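Local coordinates for protein PelA (Pseudomonas aeruginosa, PDB 5TCB) that probably hydrolyses glycosidic bonds of an extracellular polysaccharide through the glycoside hydrolase domain described here, the longer protein probably also having deacetylase activity, at residues 133-138 / 172-177; 237-242 / 261-266; 36-41 / 58-63. All blocks are in the same frame, centred on the assembly; numbering follows the deposited sequence.

Contact 1: residues 133-138 / 172-177; sequences FLDTLD and FFNRGF
Phe-133 sends the edge of its ring toward one face of Phe-172. CD1 of Phe-133 lies 3.6 Å from CD2 of Phe-172, above that ring and displaced toward its rim. The planes stand at 78° and the centroids are 4.9 Å apart, so this is a T-shaped pair. Phe-133 has CG anti to the backbone N (chi1 -178°), which carries the ring over toward the neighbouring strand. Its far end, CZ, packs 3.5 Å from CB of Asn-174. The one ring thus spans from Phe-172 to Asn-174. Phe-29 and Trp-45 add edge-to-face contacts to Phe-133 and Phe-172, respectively.

Asn-174 is gripped at both ends. Its backbone N bonds to Leu-134 O at 2.9 Å. Its amide ND2 gives a 2.8 Å hydrogen bond to Asp-135 OD1, with an angle of 153° at the hydrogen. ND2 also bonds to Glu-193 OE2, so two partners fix the rotation of the amide. Asp-135 OD1 is met from opposite faces of its carboxylate by ND2 and by Thr-136 N. Tyr-71 holds the other oxygen, OD2.

Leu-134 N bonds to Phe-172 O, another of the parallel backbone bonds. Leu-137, just past its strand, packs CD1 3.7 Å from Phe-173 CD2. A water joins Leu-137 N to Asn-174 O, and a second joins Asp-138 OD2 to Arg-175 NH1. NH2 of Arg-175 hydrogen-bonds to Glu-193 O.

Leu-134 and Phe-173 face helix 145-165, whereas Phe-133 and Phe-172 face the opposite side of the sheet. This is a beta-alpha-beta unit of a (beta/alpha)8 barrel. The polar cluster of Asp-135 and Asn-174 sits at the C-terminal strand ends, where enzymes of this fold carry their active sites.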
loop_
_atom_site.group_PDB
_atom_site.type_symbol
_atom_site.label_atom_id
_atom_site.label_comp_id
_atom_site.label_asym_id
_atom_site.label_seq_id
_atom_site.Cartn_x
_atom_site.Cartn_y
_atom_site.Cartn_z
ATOM N N PHE A 133 -2.172 -5.534 -0.817
ATOM C CA PHE A 133 -1.378 -4.361 -0.481
ATOM C C PHE A 133 -2.199 -3.551 0.504
ATOM O O PHE A 133 -3.259 -3.028 0.150
ATOM C CB PHE A 133 -1.003 -3.538 -1.702
ATOM C CG PHE A 133 -0.145 -2.338 -1.357
ATOM C CD1 PHE A 133 1.165 -2.509 -0.988
ATOM C CD2 PHE A 133 -0.652 -1.061 -1.393
ATOM C CE1 PHE A 133 1.962 -1.436 -0.661
ATOM C CE2 PHE A 133 0.153 0.029 -1.041
ATOM C CZ PHE A 133 1.460 -0.182 -0.701
ATOM N N LEU A 134 -1.735 -3.490 1.728
ATOM C CA LEU A 134 -2.493 -2.889 2.830
ATOM C C LEU A 134 -2.092 -1.433 3.026
ATOM O O LEU A 134 -0.992 -1.130 3.509
ATOM C CB LEU A 134 -2.298 -3.701 4.110
ATOM C CG LEU A 134 -2.655 -5.190 3.991
ATOM C CD1 LEU A 134 -2.412 -5.872 5.339
ATOM C CD2 LEU A 134 -4.093 -5.383 3.536
ATOM N N ASP A 135 -3.003 -0.531 2.677
ATOM C CA ASP A 135 -2.763 0.895 2.744
ATOM C C ASP A 135 -3.411 1.485 3.997
ATOM O O ASP A 135 -4.160 0.826 4.736
ATOM C CB ASP A 135 -3.314 1.557 1.475
ATOM C CG ASP A 135 -2.742 2.932 1.192
ATOM O OD1 ASP A 135 -1.701 3.328 1.762
ATOM O OD2 ASP A 135 -3.354 3.633 0.352
ATOM N N THR A 136 -3.110 2.761 4.197
ATOM C CA THR A 136 -3.601 3.626 5.288
ATOM C C THR A 136 -3.464 2.964 6.661
ATOM O O THR A 136 -4.334 3.067 7.528
ATOM C CB THR A 136 -5.019 4.152 5.002
ATOM O OG1 THR A 136 -5.950 3.095 4.782
ATOM C CG2 THR A 136 -4.984 5.066 3.789
ATOM N N LEU A 137 -2.296 2.371 6.897
ATOM C CA LEU A 137 -1.958 1.772 8.180
ATOM C C LEU A 137 -1.544 2.803 9.208
ATOM O O LEU A 137 -1.350 2.440 10.379
ATOM C CB LEU A 137 -0.824 0.747 8.016
ATOM C CG LEU A 137 -1.164 -0.386 7.054
ATOM C CD1 LEU A 137 0.010 -1.380 7.014
ATOM C CD2 LEU A 137 -2.452 -1.120 7.433
ATOM N N ASP A 138 -1.378 4.068 8.822
ATOM C CA ASP A 138 -1.015 5.123 9.770
ATOM C C ASP A 138 -2.064 6.225 9.838
ATOM O O ASP A 138 -1.815 7.264 10.463
ATOM C CB ASP A 138 0.374 5.703 9.439
ATOM C CG ASP A 138 0.476 6.282 8.047
ATOM O OD1 ASP A 138 -0.509 6.270 7.291
ATOM O OD2 ASP A 138 1.572 6.760 7.701
ATOM N N PHE A 172 1.395 -7.275 2.038
ATOM C CA PHE A 172 2.392 -6.314 1.600
ATOM C C PHE A 172 1.960 -5.005 2.252
ATOM O O PHE A 172 0.970 -4.385 1.848
ATOM C CB PHE A 172 2.399 -6.296 0.067
ATOM C CG PHE A 172 3.385 -5.372 -0.588
ATOM C CD1 PHE A 172 4.352 -4.676 0.103
ATOM C CD2 PHE A 172 3.318 -5.247 -1.964
ATOM C CE1 PHE A 172 5.222 -3.829 -0.582
ATOM C CE2 PHE A 172 4.183 -4.416 -2.666
ATOM C CZ PHE A 172 5.141 -3.704 -1.977
ATOM N N PHE A 173 2.647 -4.636 3.330
ATOM C CA PHE A 173 2.245 -3.477 4.123
ATOM C C PHE A 173 2.743 -2.188 3.464
ATOM O O PHE A 173 3.894 -2.124 3.018
ATOM C CB PHE A 173 2.863 -3.512 5.519
ATOM C CG PHE A 173 2.217 -4.431 6.521
ATOM C CD1 PHE A 173 1.527 -5.563 6.154
ATOM C CD2 PHE A 173 2.339 -4.140 7.874
ATOM C CE1 PHE A 173 0.975 -6.399 7.131
ATOM C CE2 PHE A 173 1.812 -4.963 8.827
ATOM C CZ PHE A 173 1.132 -6.093 8.461
ATOM N N ASN A 174 1.907 -1.155 3.450
ATOM C CA ASN A 174 2.372 0.230 3.252
ATOM C C ASN A 174 2.713 0.796 4.623
ATOM O O ASN A 174 1.828 1.120 5.415
ATOM C CB ASN A 174 1.342 1.085 2.533
ATOM C CG ASN A 174 1.940 2.391 2.012
ATOM O OD1 ASN A 174 3.155 2.599 2.139
ATOM N ND2 ASN A 174 1.125 3.250 1.420
ATOM N N ARG A 175 4.012 0.888 4.928
ATOM C CA ARG A 175 4.468 1.326 6.266
ATOM C C ARG A 175 3.842 0.394 7.306
ATOM O O ARG A 175 3.952 -0.830 7.186
ATOM C CB ARG A 175 4.185 2.797 6.483
ATOM C CG ARG A 175 4.883 3.728 5.559
ATOM C CD ARG A 175 4.569 5.145 5.894
ATOM N NE ARG A 175 5.261 6.096 5.025
ATOM C CZ ARG A 175 5.808 7.222 5.449
ATOM N NH1 ARG A 175 5.751 7.579 6.732
ATOM N NH2 ARG A 175 6.409 8.009 4.566
ATOM N N GLY A 176 3.212 0.904 8.349
ATOM C CA GLY A 176 2.834 0.057 9.469
ATOM C C GLY A 176 3.841 -0.014 10.588
ATOM O O GLY A 176 3.799 -0.948 11.396
ATOM N N PHE A 177 4.708 0.988 10.705
ATOM C CA PHE A 177 5.816 0.916 11.644
ATOM C C PHE A 177 5.332 0.767 13.074
ATOM O O PHE A 177 6.034 0.181 13.911
ATOM C CB PHE A 177 6.684 2.166 11.515
ATOM C CG PHE A 177 7.213 2.403 10.123
ATOM C CD1 PHE A 177 7.862 1.406 9.449
ATOM C CD2 PHE A 177 7.048 3.623 9.502
ATOM C CE1 PHE A 177 8.317 1.612 8.141
ATOM C CE2 PHE A 177 7.519 3.845 8.220
ATOM C CZ PHE A 177 8.149 2.864 7.553
HETATM O O HOH W 1 -0.146 2.874 5.179
HETATM O O HOH W 2 3.992 6.293 8.865
#

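Contact 2: residues 237-242 / 261-266; sequences LPPERR and VSTPAL
The last beta-alpha-beta unit of the (beta/alpha)8 barrel contains this contact, where the loop after strand 231-236 meets the end of strand 258-262. Leu-237 N bonds to Ser-262 O at 3.0 Å, the single direct hydrogen bond between the segments. It is bent, with 138° at the hydrogen, and lies where Leu-237 has already left strand 231-236. The carbonyl of Leu-237 finds a different partner. Water 3 donates to Leu-237 O at 2.7 Å and, more weakly, to Val-261 O. It bridges the two segments beside the direct bond.

Two small apolar contacts close the rest of the seam. Leu-237 and Val-261 lie alongside each other and point the same way, with CB of Leu-237 4.0 Å from CG1 of Val-261. The CG1 branch is anti to the backbone N (chi1 -173°), and it is this methyl that also approaches CG and CD1 of the leucine. Further along, Thr-263 turns its methyl to Pro-239, and CG2 of the threonine comes 3.8 Å from CD of the proline. The two side chains cross at about a right angle. The hydroxyl branch of Thr-263 is used separately, in a hydrogen bond to Asp-267.

Each segment also has a bond of its own. Arg-241 N bonds to Pro-238 O at 3.0 Å, just ahead of helix 242-254, and Leu-266 N closes a type I turn on Thr-263 O.

Helix 242-254 covers the apolar side through Ala-245, which touches both Leu-237 and Val-261. Tyr-268 packs on Pro-239 and Thr-263, and Tyr-206 of strand 205-208 touches Thr-263 as well.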
loop_
_atom_site.group_PDB
_atom_site.type_symbol
_atom_site.label_atom_id
_atom_site.label_comp_id
_atom_site.label_asym_id
_atom_site.label_seq_id
_atom_site.Cartn_x
_atom_site.Cartn_y
_atom_site.Cartn_z
ATOM N N LEU A 237 8.280 10.387 -9.919
ATOM C CA LEU A 237 8.825 11.304 -10.921
ATOM C C LEU A 237 7.866 11.305 -12.100
ATOM O O LEU A 237 7.286 10.262 -12.423
ATOM C CB LEU A 237 10.230 10.920 -11.405
ATOM C CG LEU A 237 11.363 11.176 -10.416
ATOM C CD1 LEU A 237 12.656 10.576 -10.940
ATOM C CD2 LEU A 237 11.546 12.679 -10.158
ATOM N N PRO A 238 7.694 12.442 -12.766
ATOM C CA PRO A 238 6.716 12.523 -13.853
ATOM C C PRO A 238 7.208 11.817 -15.106
ATOM O O PRO A 238 8.403 11.512 -15.239
ATOM C CB PRO A 238 6.576 14.039 -14.078
ATOM C CG PRO A 238 7.922 14.580 -13.716
ATOM C CD PRO A 238 8.331 13.744 -12.508
ATOM N N PRO A 239 6.318 11.573 -16.063
ATOM C CA PRO A 239 6.717 10.774 -17.232
ATOM C C PRO A 239 7.841 11.389 -18.028
ATOM O O PRO A 239 8.662 10.654 -18.598
ATOM C CB PRO A 239 5.421 10.682 -18.056
ATOM C CG PRO A 239 4.341 10.802 -17.036
ATOM C CD PRO A 239 4.861 11.788 -16.029
ATOM N N GLU A 240 7.875 12.722 -18.152
ATOM C CA GLU A 240 8.918 13.374 -18.932
ATOM C C GLU A 240 10.306 13.170 -18.335
ATOM O O GLU A 240 11.299 13.341 -19.052
ATOM C CB GLU A 240 8.598 14.862 -19.099
ATOM C CG GLU A 240 8.577 15.694 -17.821
ATOM C CD GLU A 240 7.219 15.742 -17.141
ATOM O OE1 GLU A 240 6.323 14.900 -17.427
ATOM O OE2 GLU A 240 7.072 16.633 -16.265
ATOM N N ARG A 241 10.386 12.785 -17.053
ATOM C CA ARG A 241 11.645 12.524 -16.368
ATOM C C ARG A 241 11.954 11.028 -16.269
ATOM O O ARG A 241 12.599 10.589 -15.316
ATOM C CB ARG A 241 11.625 13.157 -14.974
ATOM C CG ARG A 241 11.243 14.652 -14.961
ATOM C CD ARG A 241 12.382 15.594 -15.388
ATOM N NE ARG A 241 12.693 15.517 -16.816
ATOM C CZ ARG A 241 12.201 16.322 -17.758
ATOM N NH1 ARG A 241 12.558 16.145 -19.029
ATOM N NH2 ARG A 241 11.364 17.305 -17.447
ATOM N N ARG A 242 11.549 10.241 -17.278
ATOM C CA ARG A 242 11.778 8.799 -17.253
ATOM C C ARG A 242 13.269 8.463 -17.189
ATOM O O ARG A 242 13.655 7.489 -16.532
ATOM C CB ARG A 242 11.126 8.176 -18.485
ATOM C CG ARG A 242 11.065 6.684 -18.459
ATOM C CD ARG A 242 10.249 6.145 -19.621
ATOM N NE ARG A 242 10.188 4.688 -19.608
ATOM C CZ ARG A 242 9.358 3.963 -18.876
ATOM N NH1 ARG A 242 8.468 4.543 -18.105
ATOM N NH2 ARG A 242 9.419 2.640 -18.947
ATOM N N VAL A 261 9.245 3.665 -9.525
ATOM C CA VAL A 261 9.277 5.112 -9.672
ATOM C C VAL A 261 8.207 5.477 -10.683
ATOM O O VAL A 261 8.313 5.133 -11.867
ATOM C CB VAL A 261 10.658 5.608 -10.103
ATOM C CG1 VAL A 261 10.687 7.136 -10.076
ATOM C CG2 VAL A 261 11.761 4.980 -9.213
ATOM N N SER A 262 7.160 6.153 -10.227
ATOM C CA SER A 262 5.978 6.322 -11.065
ATOM C C SER A 262 5.324 7.667 -10.750
ATOM O O SER A 262 5.967 8.575 -10.222
ATOM C CB SER A 262 5.043 5.117 -10.870
ATOM O OG SER A 262 4.034 5.114 -11.849
ATOM N N THR A 263 4.067 7.810 -11.119
ATOM C CA THR A 263 3.253 9.002 -10.905
ATOM C C THR A 263 2.314 8.790 -9.732
ATOM O O THR A 263 1.951 7.653 -9.409
ATOM C CB THR A 263 2.410 9.302 -12.150
ATOM O OG1 THR A 263 1.542 8.188 -12.395
ATOM C CG2 THR A 263 3.294 9.555 -13.367
ATOM N N PRO A 264 1.842 9.868 -9.103
ATOM C CA PRO A 264 0.970 9.707 -7.921
ATOM C C PRO A 264 -0.371 9.058 -8.210
ATOM O O PRO A 264 -0.984 8.511 -7.285
ATOM C CB PRO A 264 0.796 11.149 -7.426
ATOM C CG PRO A 264 1.036 12.007 -8.655
ATOM C CD PRO A 264 2.100 11.285 -9.416
ATOM N N ALA A 265 -0.860 9.119 -9.447
ATOM C CA ALA A 265 -2.082 8.427 -9.818
ATOM C C ALA A 265 -1.859 6.943 -10.074
ATOM O O ALA A 265 -2.835 6.186 -10.104
ATOM C CB ALA A 265 -2.685 9.068 -11.069
ATOM N N LEU A 266 -0.608 6.515 -10.201
ATOM C CA LEU A 266 -0.274 5.121 -10.482
ATOM C C LEU A 266 -1.032 4.642 -11.716
ATOM O O LEU A 266 -1.655 3.567 -11.745
ATOM C CB LEU A 266 -0.525 4.217 -9.272
ATOM C CG LEU A 266 0.442 4.296 -8.088
ATOM C CD1 LEU A 266 1.904 4.347 -8.509
ATOM C CD2 LEU A 266 0.089 5.459 -7.189
HETATM O O HOH W 3 8.608 7.938 -12.952
#

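Contact 3: residues 36-41 / 58-63; sequences PLAELS and VGYLKE
Tyr-60 and Leu-61 of helix 55-63 pack on the short helix 37-40, and no hydrogen bond joins the two segments. These helices follow the first two strands of the (beta/alpha)8 barrel, 27-30 and 45-48. They belong to its outer layer.

Tyr-60 comes first along the helix. Its CG is anti to the backbone N (chi1 168°), and the ring reaches across to the turn 37-41. The CE1 edge meets Leu-37 O nearly in the ring plane, at 3.8 Å. CB of Leu-37 is 4.0 Å from the same CE1. Beyond the ring, OH lies 3.6 Å from CA of Ala-38 and also touches the CB of that alanine. The tyrosine therefore meets the short helix through its CE1 edge and its hydroxyl, in plain packing contact.

Leu-61 is next and buries the most surface in this contact. It works through two methyls. CD2 sits 3.6 Å from Leu-37 O and 3.8 Å from CA of Ser-41. CD1 faces CD2 of Leu-37, the two leucine side chains crossing at about a right angle. Behind them, Leu-48 of strand 45-48 touches both Leu-61 and Leu-40, and so ties the two helices to the sheet.

Ser-41 shares its CB between Tyr-60 and Leu-61. Its hydroxyl turns back into its own segment. Leu-37 O, touched by both Tyr-60 and Leu-61, accepts the backbone bond from Ser-41 N. In the same turn, Ser-41 OG donates to Ala-38 O at 2.7 Å.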
loop_
_atom_site.group_PDB
_atom_site.type_symbol
_atom_site.label_atom_id
_atom_site.label_comp_id
_atom_site.label_asym_id
_atom_site.label_seq_id
_atom_site.Cartn_x
_atom_site.Cartn_y
_atom_site.Cartn_z
ATOM N N PRO A 36 -2.222 -2.405 -18.392
ATOM C CA PRO A 36 -1.583 -3.066 -19.532
ATOM C C PRO A 36 -0.974 -4.377 -19.065
ATOM O O PRO A 36 0.160 -4.412 -18.581
ATOM C CB PRO A 36 -0.549 -2.032 -20.002
ATOM C CG PRO A 36 -0.228 -1.259 -18.786
ATOM C CD PRO A 36 -1.501 -1.180 -18.001
ATOM N N LEU A 37 -1.760 -5.455 -19.174
ATOM C CA LEU A 37 -1.436 -6.697 -18.485
ATOM C C LEU A 37 -0.156 -7.335 -19.009
ATOM O O LEU A 37 0.644 -7.854 -18.224
ATOM C CB LEU A 37 -2.594 -7.691 -18.606
ATOM C CG LEU A 37 -3.896 -7.268 -17.921
ATOM C CD1 LEU A 37 -5.027 -8.210 -18.294
ATOM C CD2 LEU A 37 -3.720 -7.196 -16.403
ATOM N N ALA A 38 0.039 -7.354 -20.321
ATOM C CA ALA A 38 1.251 -7.962 -20.864
ATOM C C ALA A 38 2.493 -7.281 -20.288
ATOM O O ALA A 38 3.452 -7.943 -19.861
ATOM C CB ALA A 38 1.235 -7.873 -22.392
ATOM N N GLU A 39 2.492 -5.951 -20.277
ATOM C CA GLU A 39 3.623 -5.195 -19.745
ATOM C C GLU A 39 3.770 -5.367 -18.231
ATOM O O GLU A 39 4.882 -5.568 -17.730
ATOM C CB GLU A 39 3.470 -3.722 -20.131
ATOM C CG GLU A 39 3.655 -3.471 -21.630
ATOM C CD GLU A 39 2.388 -3.630 -22.459
ATOM O OE1 GLU A 39 1.319 -3.993 -21.925
ATOM O OE2 GLU A 39 2.469 -3.384 -23.685
ATOM N N LEU A 40 2.667 -5.329 -17.491
ATOM C CA LEU A 40 2.745 -5.501 -16.051
ATOM C C LEU A 40 3.225 -6.889 -15.668
ATOM O O LEU A 40 3.860 -7.055 -14.618
ATOM C CB LEU A 40 1.383 -5.196 -15.437
ATOM C CG LEU A 40 0.997 -3.714 -15.427
ATOM C CD1 LEU A 40 -0.447 -3.558 -15.052
ATOM C CD2 LEU A 40 1.869 -2.962 -14.432
ATOM N N SER A 41 2.947 -7.889 -16.503
ATOM C CA SER A 41 3.301 -9.271 -16.189
ATOM C C SER A 41 4.790 -9.509 -16.113
ATOM O O SER A 41 5.199 -10.554 -15.593
ATOM C CB SER A 41 2.725 -10.225 -17.233
ATOM O OG SER A 41 3.508 -10.255 -18.430
ATOM N N VAL A 58 -6.251 -11.749 -13.572
ATOM C CA VAL A 58 -5.402 -12.127 -12.445
ATOM C C VAL A 58 -4.722 -13.457 -12.734
ATOM O O VAL A 58 -3.519 -13.636 -12.461
ATOM C CB VAL A 58 -6.246 -12.184 -11.156
ATOM C CG1 VAL A 58 -5.381 -12.503 -9.972
ATOM C CG2 VAL A 58 -6.945 -10.848 -10.911
ATOM N N GLY A 59 -5.482 -14.404 -13.290
ATOM C CA GLY A 59 -4.912 -15.680 -13.686
ATOM C C GLY A 59 -3.830 -15.543 -14.741
ATOM O O GLY A 59 -2.815 -16.236 -14.686
ATOM N N TYR A 60 -4.058 -14.686 -15.745
ATOM C CA TYR A 60 -3.044 -14.431 -16.765
ATOM C C TYR A 60 -1.746 -13.928 -16.141
ATOM O O TYR A 60 -0.659 -14.394 -16.485
ATOM C CB TYR A 60 -3.565 -13.416 -17.789
ATOM C CG TYR A 60 -2.482 -12.896 -18.704
ATOM C CD1 TYR A 60 -1.805 -11.709 -18.423
ATOM C CD2 TYR A 60 -2.145 -13.607 -19.838
ATOM C CE1 TYR A 60 -0.816 -11.247 -19.247
ATOM C CE2 TYR A 60 -1.145 -13.147 -20.675
ATOM C CZ TYR A 60 -0.492 -11.958 -20.366
ATOM O OH TYR A 60 0.513 -11.472 -21.193
ATOM N N LEU A 61 -1.824 -12.967 -15.210
ATOM C CA LEU A 61 -0.597 -12.471 -14.597
ATOM C C LEU A 61 0.160 -13.606 -13.906
ATOM O O LEU A 61 1.391 -13.697 -14.006
ATOM C CB LEU A 61 -0.914 -11.343 -13.611
ATOM C CG LEU A 61 -1.433 -10.052 -14.250
ATOM C CD1 LEU A 61 -1.949 -9.083 -13.133
ATOM C CD2 LEU A 61 -0.321 -9.352 -15.063
ATOM N N LYS A 62 -0.560 -14.498 -13.208
ATOM C CA LYS A 62 0.109 -15.613 -12.540
ATOM C C LYS A 62 0.713 -16.583 -13.552
ATOM O O LYS A 62 1.835 -17.069 -13.353
ATOM C CB LYS A 62 -0.870 -16.323 -11.594
ATOM C CG LYS A 62 -1.225 -15.465 -10.356
ATOM C CD LYS A 62 -2.047 -16.203 -9.290
ATOM C CE LYS A 62 -3.434 -16.596 -9.763
ATOM N NZ LYS A 62 -4.169 -17.343 -8.694
ATOM N N GLU A 63 -0.010 -16.866 -14.646
ATOM C CA GLU A 63 0.507 -17.746 -15.695
ATOM C C GLU A 63 1.820 -17.231 -16.249
ATOM O O GLU A 63 2.705 -18.018 -16.609
ATOM C CB GLU A 63 -0.506 -17.870 -16.835
ATOM C CG GLU A 63 -1.763 -18.624 -16.486
ATOM C CD GLU A 63 -2.833 -18.488 -17.552
ATOM O OE1 GLU A 63 -2.618 -17.752 -18.540
ATOM O OE2 GLU A 63 -3.905 -19.102 -17.394
#

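Overall arrangement
The three contacts lie on one barrel domain and follow one another along the chain: contact 3, then contact 1, then contact 2. Contact 1 is near the middle, its centre about 5 Å from that of the chain. Contacts 2 and 3 are peripheral, with centres about 17 and 19 Å from it. Contact centres are 21 to 24 Å apart and none touches another. Contacts 1 and 2 share the eight-stranded parallel sheet. Contact 1 pairs two central strands, contact 2 joins the last two strands at their C-terminal ends, and contact 3 packs the first two helices outside the barrel. The three thus span the glycoside hydrolase domain from its first strands to its last.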